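Local atomic coordinates of 2-hydroxyhepta-2,4-diene-1,7-dioate isomerase (Mycobacterium marinum, PDB entry 3QDF), a protein that binds zinc and probably isomerises 2-hydroxyhepta-2,4-diene-1,7-dioate in homoprotocatechuate breakdown, as a member of the fumarylacetoacetate hydrolase family. Residues Pro92-Lys97 and Glu218-Val223; Cys175-Trp180 and Gly229-Thr234. One frame throughout, in Å; residues are numbered along the deposited sequence.

Interaction 1: residues Pro92-Lys97 and Glu218-Val223. With EDO (1,2-ethanediol), chain F.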
ATOM      1  N   PRO A  92      -6.733  -5.035 -18.255  1.00 29.25           N
ATOM      2  CA  PRO A  92      -5.736  -5.021 -17.176  1.00 27.28           C
ATOM      3  C   PRO A  92      -4.862  -6.289 -17.158  1.00 25.60           C
ATOM      4  O   PRO A  92      -5.337  -7.391 -17.444  1.00 24.67           O
ATOM      5  CB  PRO A  92      -6.578  -4.929 -15.896  1.00 26.44           C
ATOM      6  CG  PRO A  92      -7.919  -4.448 -16.344  1.00 27.45           C
ATOM      7  CD  PRO A  92      -8.112  -4.940 -17.736  1.00 29.52           C
ATOM      8  N   VAL A  93      -3.585  -6.100 -16.859  1.00 24.42           N
ATOM      9  CA  VAL A  93      -2.666  -7.207 -16.659  1.00 23.07           C
ATOM     10  C   VAL A  93      -2.436  -7.284 -15.160  1.00 21.72           C
ATOM     11  O   VAL A  93      -1.991  -6.314 -14.541  1.00 21.27           O
ATOM     12  CB  VAL A  93      -1.343  -6.992 -17.412  1.00 24.24           C
ATOM     13  CG1 VAL A  93      -0.324  -8.070 -17.028  1.00 23.70           C
ATOM     14  CG2 VAL A  93      -1.591  -7.031 -18.920  1.00 23.90           C
ATOM     15  N   ILE A  94      -2.787  -8.416 -14.573  1.00 20.28           N
ATOM     16  CA  ILE A  94      -2.677  -8.568 -13.130  1.00 19.61           C
ATOM     17  C   ILE A  94      -1.594  -9.572 -12.762  1.00 18.92           C
ATOM     18  O   ILE A  94      -1.225 -10.409 -13.573  1.00 19.69           O
ATOM     19  CB  ILE A  94      -4.030  -8.927 -12.472  1.00 19.58           C
ATOM     20  CG1 ILE A  94      -4.504 -10.322 -12.876  1.00 19.58           C
ATOM     21  CG2 ILE A  94      -5.115  -7.838 -12.816  1.00 19.10           C
ATOM     22  CD1 ILE A  94      -5.533 -10.891 -11.905  1.00 21.67           C
ATOM     23  N   PHE A  95      -1.079  -9.454 -11.539  1.00 18.62           N
ATOM     24  CA  PHE A  95      -0.091 -10.378 -10.989  1.00 18.15           C
ATOM     25  C   PHE A  95      -0.226 -10.364  -9.481  1.00 17.53           C
ATOM     26  O   PHE A  95      -0.991  -9.583  -8.950  1.00 17.80           O
ATOM     27  CB  PHE A  95       1.333 -10.032 -11.431  1.00 18.79           C
ATOM     28  CG  PHE A  95       1.793  -8.641 -11.039  1.00 19.57           C
ATOM     29  CD1 PHE A  95       1.522  -7.552 -11.856  1.00 20.06           C
ATOM     30  CD2 PHE A  95       2.522  -8.435  -9.860  1.00 20.31           C
ATOM     31  CE1 PHE A  95       1.961  -6.251 -11.509  1.00 21.45           C
ATOM     32  CE2 PHE A  95       2.981  -7.145  -9.492  1.00 19.74           C
ATOM     33  CZ  PHE A  95       2.700  -6.051 -10.320  1.00 20.08           C
ATOM     34  N   LEU A  96       0.506 -11.243  -8.805  1.00 16.90           N
ATOM     35  CA  LEU A  96       0.433 -11.356  -7.359  1.00 16.22           C
ATOM     36  C   LEU A  96       1.789 -11.098  -6.720  1.00 16.37           C
ATOM     37  O   LEU A  96       2.838 -11.443  -7.280  1.00 15.93           O
ATOM     38  CB  LEU A  96      -0.071 -12.756  -6.954  1.00 15.39           C
ATOM     39  CG  LEU A  96      -1.517 -13.117  -7.324  1.00 14.86           C
ATOM     40  CD1 LEU A  96      -1.754 -14.599  -7.196  1.00 15.24           C
ATOM     41  CD2 LEU A  96      -2.486 -12.360  -6.384  1.00 13.94           C
ATOM     42  N   LYS A  97       1.738 -10.478  -5.546  1.00 15.75           N
ATOM     43  CA  LYS A  97       2.847 -10.454  -4.628  1.00 15.67           C
ATOM     44  C   LYS A  97       2.424 -11.260  -3.403  1.00 16.13           C
ATOM     45  O   LYS A  97       1.259 -11.164  -2.986  1.00 17.04           O
ATOM     46  CB  LYS A  97       3.202  -9.018  -4.249  1.00 15.90           C
ATOM     47  CG  LYS A  97       3.864  -8.228  -5.412  1.00 14.89           C
ATOM     48  CD  LYS A  97       3.838  -6.706  -5.134  1.00 17.08           C
ATOM     49  CE  LYS A  97       5.051  -6.244  -4.257  1.00 16.69           C
ATOM     50  NZ  LYS A  97       6.307  -5.947  -5.080  1.00 14.16           N
ATOM     51  N   GLU A 218     -13.615  -4.821 -10.411  1.00 19.86           N
ATOM     52  CA  GLU A 218     -14.455  -5.632 -11.272  1.00 20.55           C
ATOM     53  C   GLU A 218     -13.627  -6.715 -11.961  1.00 20.59           C
ATOM     54  O   GLU A 218     -14.016  -7.895 -11.946  1.00 20.70           O
ATOM     55  CB  GLU A 218     -15.163  -4.775 -12.321  1.00 21.48           C
ATOM     56  CG  GLU A 218     -16.038  -5.589 -13.263  1.00 24.21           C
ATOM     57  CD  GLU A 218     -16.779  -4.702 -14.235  1.00 27.24           C
ATOM     58  OE1 GLU A 218     -16.280  -4.521 -15.344  1.00 29.69           O
ATOM     59  OE2 GLU A 218     -17.837  -4.153 -13.887  1.00 28.20           O
ATOM     60  N   TRP A 219     -12.504  -6.308 -12.570  1.00 19.72           N
ATOM     61  CA  TRP A 219     -11.638  -7.241 -13.278  1.00 19.79           C
ATOM     62  C   TRP A 219     -11.094  -8.347 -12.365  1.00 18.97           C
ATOM     63  O   TRP A 219     -11.273  -9.541 -12.641  1.00 19.40           O
ATOM     64  CB  TRP A 219     -10.486  -6.502 -13.959  1.00 19.60           C
ATOM     65  CG  TRP A 219      -9.602  -7.391 -14.744  1.00 19.95           C
ATOM     66  CD1 TRP A 219      -8.428  -7.974 -14.320  1.00 18.78           C
ATOM     67  CD2 TRP A 219      -9.798  -7.806 -16.103  1.00 20.33           C
ATOM     68  NE1 TRP A 219      -7.888  -8.719 -15.350  1.00 22.33           N
ATOM     69  CE2 TRP A 219      -8.715  -8.637 -16.446  1.00 20.61           C
ATOM     70  CE3 TRP A 219     -10.793  -7.543 -17.073  1.00 22.94           C
ATOM     71  CZ2 TRP A 219      -8.589  -9.216 -17.720  1.00 23.69           C
ATOM     72  CZ3 TRP A 219     -10.675  -8.129 -18.338  1.00 24.01           C
ATOM     73  CH2 TRP A 219      -9.573  -8.944 -18.653  1.00 24.28           C
ATOM     74  N   ILE A 220     -10.453  -7.951 -11.274  1.00 17.79           N
ATOM     75  CA  ILE A 220      -9.856  -8.933 -10.353  1.00 17.88           C
ATOM     76  C   ILE A 220     -10.909  -9.880  -9.702  1.00 18.20           C
ATOM     77  O   ILE A 220     -10.672 -11.093  -9.583  1.00 17.99           O
ATOM     78  CB  ILE A 220      -8.999  -8.232  -9.264  1.00 16.59           C
ATOM     79  CG1 ILE A 220      -7.819  -7.481  -9.914  1.00 15.74           C
ATOM     80  CG2 ILE A 220      -8.552  -9.242  -8.165  1.00 15.78           C
ATOM     81  CD1 ILE A 220      -7.050  -6.524  -8.944  1.00 13.17           C
ATOM     82  N   SER A 221     -12.054  -9.328  -9.284  1.00 17.95           N
ATOM     83  CA  SER A 221     -13.050 -10.133  -8.560  1.00 17.75           C
ATOM     84  C   SER A 221     -13.818 -11.081  -9.505  1.00 18.53           C
ATOM     85  O   SER A 221     -14.492 -12.028  -9.048  1.00 18.23           O
ATOM     86  CB  SER A 221     -14.009  -9.244  -7.770  1.00 18.26           C
ATOM     87  OG  SER A 221     -14.933  -8.616  -8.645  1.00 18.36           O
ATOM     88  N   ALA A 222     -13.709 -10.839 -10.814  1.00 18.25           N
ATOM     89  CA  ALA A 222     -14.193 -11.793 -11.814  1.00 19.08           C
ATOM     90  C   ALA A 222     -13.245 -13.001 -11.954  1.00 19.30           C
ATOM     91  O   ALA A 222     -13.639 -14.040 -12.489  1.00 20.06           O
ATOM     92  CB  ALA A 222     -14.401 -11.112 -13.192  1.00 20.09           C
ATOM     93  N   VAL A 223     -12.001 -12.837 -11.511  1.00 17.57           N
ATOM     94  CA  VAL A 223     -10.993 -13.895 -11.545  1.00 17.36           C
ATOM     95  C   VAL A 223     -11.004 -14.664 -10.203  1.00 16.92           C
ATOM     96  O   VAL A 223     -11.171 -15.884 -10.162  1.00 17.32           O
ATOM     97  CB  VAL A 223      -9.578 -13.308 -11.797  1.00 16.02           C
ATOM     98  CG1 VAL A 223      -8.512 -14.408 -11.745  1.00 16.83           C
ATOM     99  CG2 VAL A 223      -9.529 -12.579 -13.171  1.00 17.06           C
TER
HETATM  100  C1  EDO F 270     -15.664 -16.139  -9.365  1.00 44.04           C
HETATM  101  O1  EDO F 270     -15.558 -14.844  -9.948  1.00 46.64           O
HETATM  102  C2  EDO F 270     -14.281 -16.433  -8.831  1.00 42.28           C
HETATM  103  O2  EDO F 270     -13.625 -17.311  -9.753  1.00 41.58           O
HETATM  104  O   HOH W   1      -5.024  -9.759 -16.213  1.00 17.20           O

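Interaction 2: residues Cys175-Trp180 and Gly229-Thr234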
ATOM      1  N   CYS A 175       7.055  -5.254  -0.591  1.00 16.46           N
ATOM      2  CA  CYS A 175       5.717  -4.649  -0.602  1.00 16.67           C
ATOM      3  C   CYS A 175       5.465  -3.754   0.651  1.00 16.85           C
ATOM      4  O   CYS A 175       4.601  -4.046   1.458  1.00 15.70           O
ATOM      5  CB  CYS A 175       4.618  -5.703  -0.803  1.00 16.05           C
ATOM      6  SG  CYS A 175       3.038  -4.944  -1.282  1.00 17.30           S
ATOM      7  N   PRO A 176       6.235  -2.660   0.799  1.00 17.33           N
ATOM      8  CA  PRO A 176       5.856  -1.702   1.834  1.00 17.84           C
ATOM      9  C   PRO A 176       4.400  -1.269   1.655  1.00 17.28           C
ATOM     10  O   PRO A 176       3.944  -1.080   0.507  1.00 17.17           O
ATOM     11  CB  PRO A 176       6.777  -0.509   1.569  1.00 18.37           C
ATOM     12  CG  PRO A 176       7.992  -1.103   0.902  1.00 19.59           C
ATOM     13  CD  PRO A 176       7.439  -2.245   0.054  1.00 17.66           C
ATOM     14  N   VAL A 177       3.678  -1.118   2.766  1.00 17.05           N
ATOM     15  CA  VAL A 177       2.267  -0.670   2.708  1.00 16.79           C
ATOM     16  C   VAL A 177       2.008   0.176   3.923  1.00 17.60           C
ATOM     17  O   VAL A 177       2.483  -0.140   5.011  1.00 18.58           O
ATOM     18  CB  VAL A 177       1.263  -1.867   2.768  1.00 16.62           C
ATOM     19  CG1 VAL A 177      -0.185  -1.370   2.841  1.00 15.19           C
ATOM     20  CG2 VAL A 177       1.449  -2.808   1.597  1.00 18.31           C
ATOM     21  N   GLY A 178       1.244   1.243   3.755  1.00 18.59           N
ATOM     22  CA  GLY A 178       0.873   2.112   4.866  1.00 18.31           C
ATOM     23  C   GLY A 178       0.794   3.547   4.379  1.00 18.83           C
ATOM     24  O   GLY A 178       0.754   3.792   3.171  1.00 18.75           O
ATOM     25  N   PRO A 179       0.789   4.519   5.309  1.00 19.14           N
ATOM     26  CA  PRO A 179       0.925   4.376   6.746  1.00 19.21           C
ATOM     27  C   PRO A 179      -0.350   3.894   7.456  1.00 19.26           C
ATOM     28  O   PRO A 179      -0.284   3.448   8.606  1.00 19.99           O
ATOM     29  CB  PRO A 179       1.250   5.813   7.192  1.00 20.25           C
ATOM     30  CG  PRO A 179       0.539   6.657   6.216  1.00 20.54           C
ATOM     31  CD  PRO A 179       0.670   5.937   4.907  1.00 19.19           C
ATOM     32  N   TRP A 180      -1.491   4.006   6.781  1.00 18.57           N
ATOM     33  CA  TRP A 180      -2.807   3.667   7.352  1.00 19.38           C
ATOM     34  C   TRP A 180      -3.792   3.662   6.201  1.00 18.88           C
ATOM     35  O   TRP A 180      -3.456   4.069   5.081  1.00 19.31           O
ATOM     36  CB  TRP A 180      -3.261   4.675   8.436  1.00 19.36           C
ATOM     37  CG  TRP A 180      -2.921   6.087   8.107  1.00 20.25           C
ATOM     38  CD1 TRP A 180      -3.400   6.824   7.052  1.00 20.77           C
ATOM     39  CD2 TRP A 180      -2.003   6.943   8.812  1.00 19.26           C
ATOM     40  NE1 TRP A 180      -2.828   8.081   7.056  1.00 21.94           N
ATOM     41  CE2 TRP A 180      -1.969   8.176   8.124  1.00 20.80           C
ATOM     42  CE3 TRP A 180      -1.189   6.777   9.939  1.00 20.36           C
ATOM     43  CZ2 TRP A 180      -1.165   9.231   8.530  1.00 21.77           C
ATOM     44  CZ3 TRP A 180      -0.384   7.834  10.345  1.00 22.57           C
ATOM     45  CH2 TRP A 180      -0.383   9.047   9.644  1.00 22.43           C
ATOM     46  N   GLY A 229      -9.278  -7.378   3.970  1.00 17.98           N
ATOM     47  CA  GLY A 229      -7.863  -7.185   4.194  1.00 18.18           C
ATOM     48  C   GLY A 229      -6.996  -7.372   2.963  1.00 18.23           C
ATOM     49  O   GLY A 229      -5.856  -6.915   2.963  1.00 18.84           O
ATOM     50  N   ASP A 230      -7.511  -8.023   1.914  1.00 16.94           N
ATOM     51  CA  ASP A 230      -6.753  -8.123   0.660  1.00 16.33           C
ATOM     52  C   ASP A 230      -6.335  -6.757   0.127  1.00 16.29           C
ATOM     53  O   ASP A 230      -7.085  -5.801   0.192  1.00 16.41           O
ATOM     54  CB  ASP A 230      -7.482  -8.923  -0.424  1.00 15.96           C
ATOM     55  CG  ASP A 230      -7.426 -10.441  -0.177  1.00 15.49           C
ATOM     56  OD1 ASP A 230      -6.688 -10.894   0.735  1.00 13.46           O
ATOM     57  OD2 ASP A 230      -8.134 -11.191  -0.891  1.00 17.64           O
ATOM     58  N   LEU A 231      -5.113  -6.679  -0.384  1.00 16.09           N
ATOM     59  CA  LEU A 231      -4.598  -5.455  -0.945  1.00 16.51           C
ATOM     60  C   LEU A 231      -4.589  -5.541  -2.445  1.00 16.79           C
ATOM     61  O   LEU A 231      -4.283  -6.595  -3.010  1.00 16.26           O
ATOM     62  CB  LEU A 231      -3.165  -5.282  -0.484  1.00 18.07           C
ATOM     63  CG  LEU A 231      -2.993  -4.549   0.831  1.00 21.58           C
ATOM     64  CD1 LEU A 231      -1.641  -4.986   1.440  1.00 24.39           C
ATOM     65  CD2 LEU A 231      -3.036  -3.030   0.525  1.00 24.85           C
ATOM     66  N   ILE A 232      -4.943  -4.434  -3.093  1.00 17.05           N
ATOM     67  CA  ILE A 232      -4.798  -4.315  -4.525  1.00 17.29           C
ATOM     68  C   ILE A 232      -3.925  -3.094  -4.841  1.00 18.05           C
ATOM     69  O   ILE A 232      -4.298  -1.954  -4.518  1.00 19.21           O
ATOM     70  CB  ILE A 232      -6.159  -4.167  -5.251  1.00 17.15           C
ATOM     71  CG1 ILE A 232      -7.054  -5.408  -5.021  1.00 16.34           C
ATOM     72  CG2 ILE A 232      -5.920  -3.943  -6.752  1.00 17.73           C
ATOM     73  CD1 ILE A 232      -8.506  -5.207  -5.441  1.00 15.22           C
ATOM     74  N   LEU A 233      -2.770  -3.331  -5.471  1.00 18.28           N
ATOM     75  CA  LEU A 233      -1.913  -2.233  -5.958  1.00 18.00           C
ATOM     76  C   LEU A 233      -2.313  -1.863  -7.381  1.00 17.98           C
ATOM     77  O   LEU A 233      -2.273  -2.710  -8.286  1.00 18.90           O
ATOM     78  CB  LEU A 233      -0.441  -2.620  -5.899  1.00 16.97           C
ATOM     79  CG  LEU A 233       0.171  -3.122  -4.581  1.00 18.64           C
ATOM     80  CD1 LEU A 233       1.712  -3.237  -4.773  1.00 16.68           C
ATOM     81  CD2 LEU A 233      -0.187  -2.217  -3.394  1.00 19.24           C
ATOM     82  N   THR A 234      -2.643  -0.596  -7.590  1.00 17.71           N
ATOM     83  CA  THR A 234      -3.342  -0.167  -8.805  1.00 17.46           C
ATOM     84  C   THR A 234      -2.451   0.354  -9.943  1.00 18.89           C
ATOM     85  O   THR A 234      -2.956   0.899 -10.936  1.00 19.58           O
ATOM     86  CB  THR A 234      -4.412   0.867  -8.481  1.00 18.12           C
ATOM     87  OG1 THR A 234      -3.792   2.079  -8.036  1.00 18.36           O
ATOM     88  CG2 THR A 234      -5.364   0.339  -7.386  1.00 16.26           C
TER

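Interaction 1: residues Pro92-Lys97 and Glu218-Val223
Pro-92 leans over one face of the Trp-219 indole with its CB-CG-CD edge. Its CD stands above the middle of the six-membered ring, 3.8 Å from the centroid and 15° off the ring normal, a CH-pi contact; CG and CB continue along the same face toward the pyrrole part, CG lying 3.7 Å from CG of Trp-219. Proline suits the place because its compact, rigid ring can set several C-H bonds against an aromatic face, and the CD hydrogens, beside the amide nitrogen, carry a slight positive charge. Trp-219 reaches out from helix 213-223 with CG anti to its backbone N (chi1 -178°), which carries the indole across to Pro-92 and Ile-94.

Ile-94 adds further apolar contacts. Its methyl CG2 meets the edge of the indole near the ring plane, 3.6 Å from CD1 of Trp-219, and the same methyl rests 4.0 Å from CG1 of Ile-220. A beta-branched residue fits the strand 94-97 and puts a methyl into the angle between the two helix side chains. Ile-220 also packs on Val-68 and Ile-232, so the helix lies against strands 67-70 and 231-233.

Polar contact is made through one water, without a direct hydrogen bond across the segments. The water donates to the O of Pro-92 at 2.7 Å and accepts from the N of Ile-94 at 3.1 Å and from NE1 of Trp-219 at 3.2 Å. A 1,2-ethanediol, probably from the crystallisation liquor, gives a hydrogen bond from its O2 to the O of Val-223.

The chemistry implies an apolar seam with one polar link: the water satisfies the indole N-H and two backbone groups together, while proline and isoleucine pack the ring at one face and at its edge, which probably limits its rotation.

Interaction 2: residues Cys175-Trp180 and Gly229-Thr234
In the beta-rich core of the fumarylacetoacetate hydrolase-family domain, strands 175-182 and 231-233 face each other through their side chains, with no hydrogen bond between them. Val-177 and Leu-231 meet tip to tip: CG2 of Val-177 comes within 3.8 Å of CD1 of Leu-231, and CG1 lies 4.0 Å from CD2, so both methyls of each residue take part. Leucine has the length to span the gap, for the CA atoms of this pair are 9.1 Å apart; the short, branched valine presents two methyls from a beta strand.

The second pair is looser. SG of Cys-175 lies 4.1 Å from CD1 of Leu-233, the sulfur turned anti to its backbone N (chi1 -164°) and serving here as a small apolar group. Both pairs are buried, as suits residues without charge at the centre of the chain.

Around them, Leu-231 and Leu-233 pack on Ala-125 of strand 118-128, and Val-177 on Thr-148 of strand 144-155. On the backbone, strand 175-182 bonds to Val-103 and Ile-149, while Ile-232, which alternates with Leu-231 and Leu-233 along the strand, sets its side chain on the other side of it, against helix 213-223.

Interactions 1 and 2, with centres 15 Å apart, form one continuous packing. CD1 of Ile-220 touches CG2 of Ile-232 at 3.6 Å, joining the helix of interaction 1 to the strand that follows it in the chain. Lys-97 makes the other bridge, its CE 3.5 Å from CB of Cys-175, while its NZ forms a salt bridge with the zinc ligand Asp-152. Interaction 2 lies close to the metal: the Leu-233 side chain is about 5 Å from a bound zinc ion and about 3 Å from that of Glu-123, another ligand. Interaction 1 is more peripheral, with the Ile-94 side chain about 10 Å from a zinc ion.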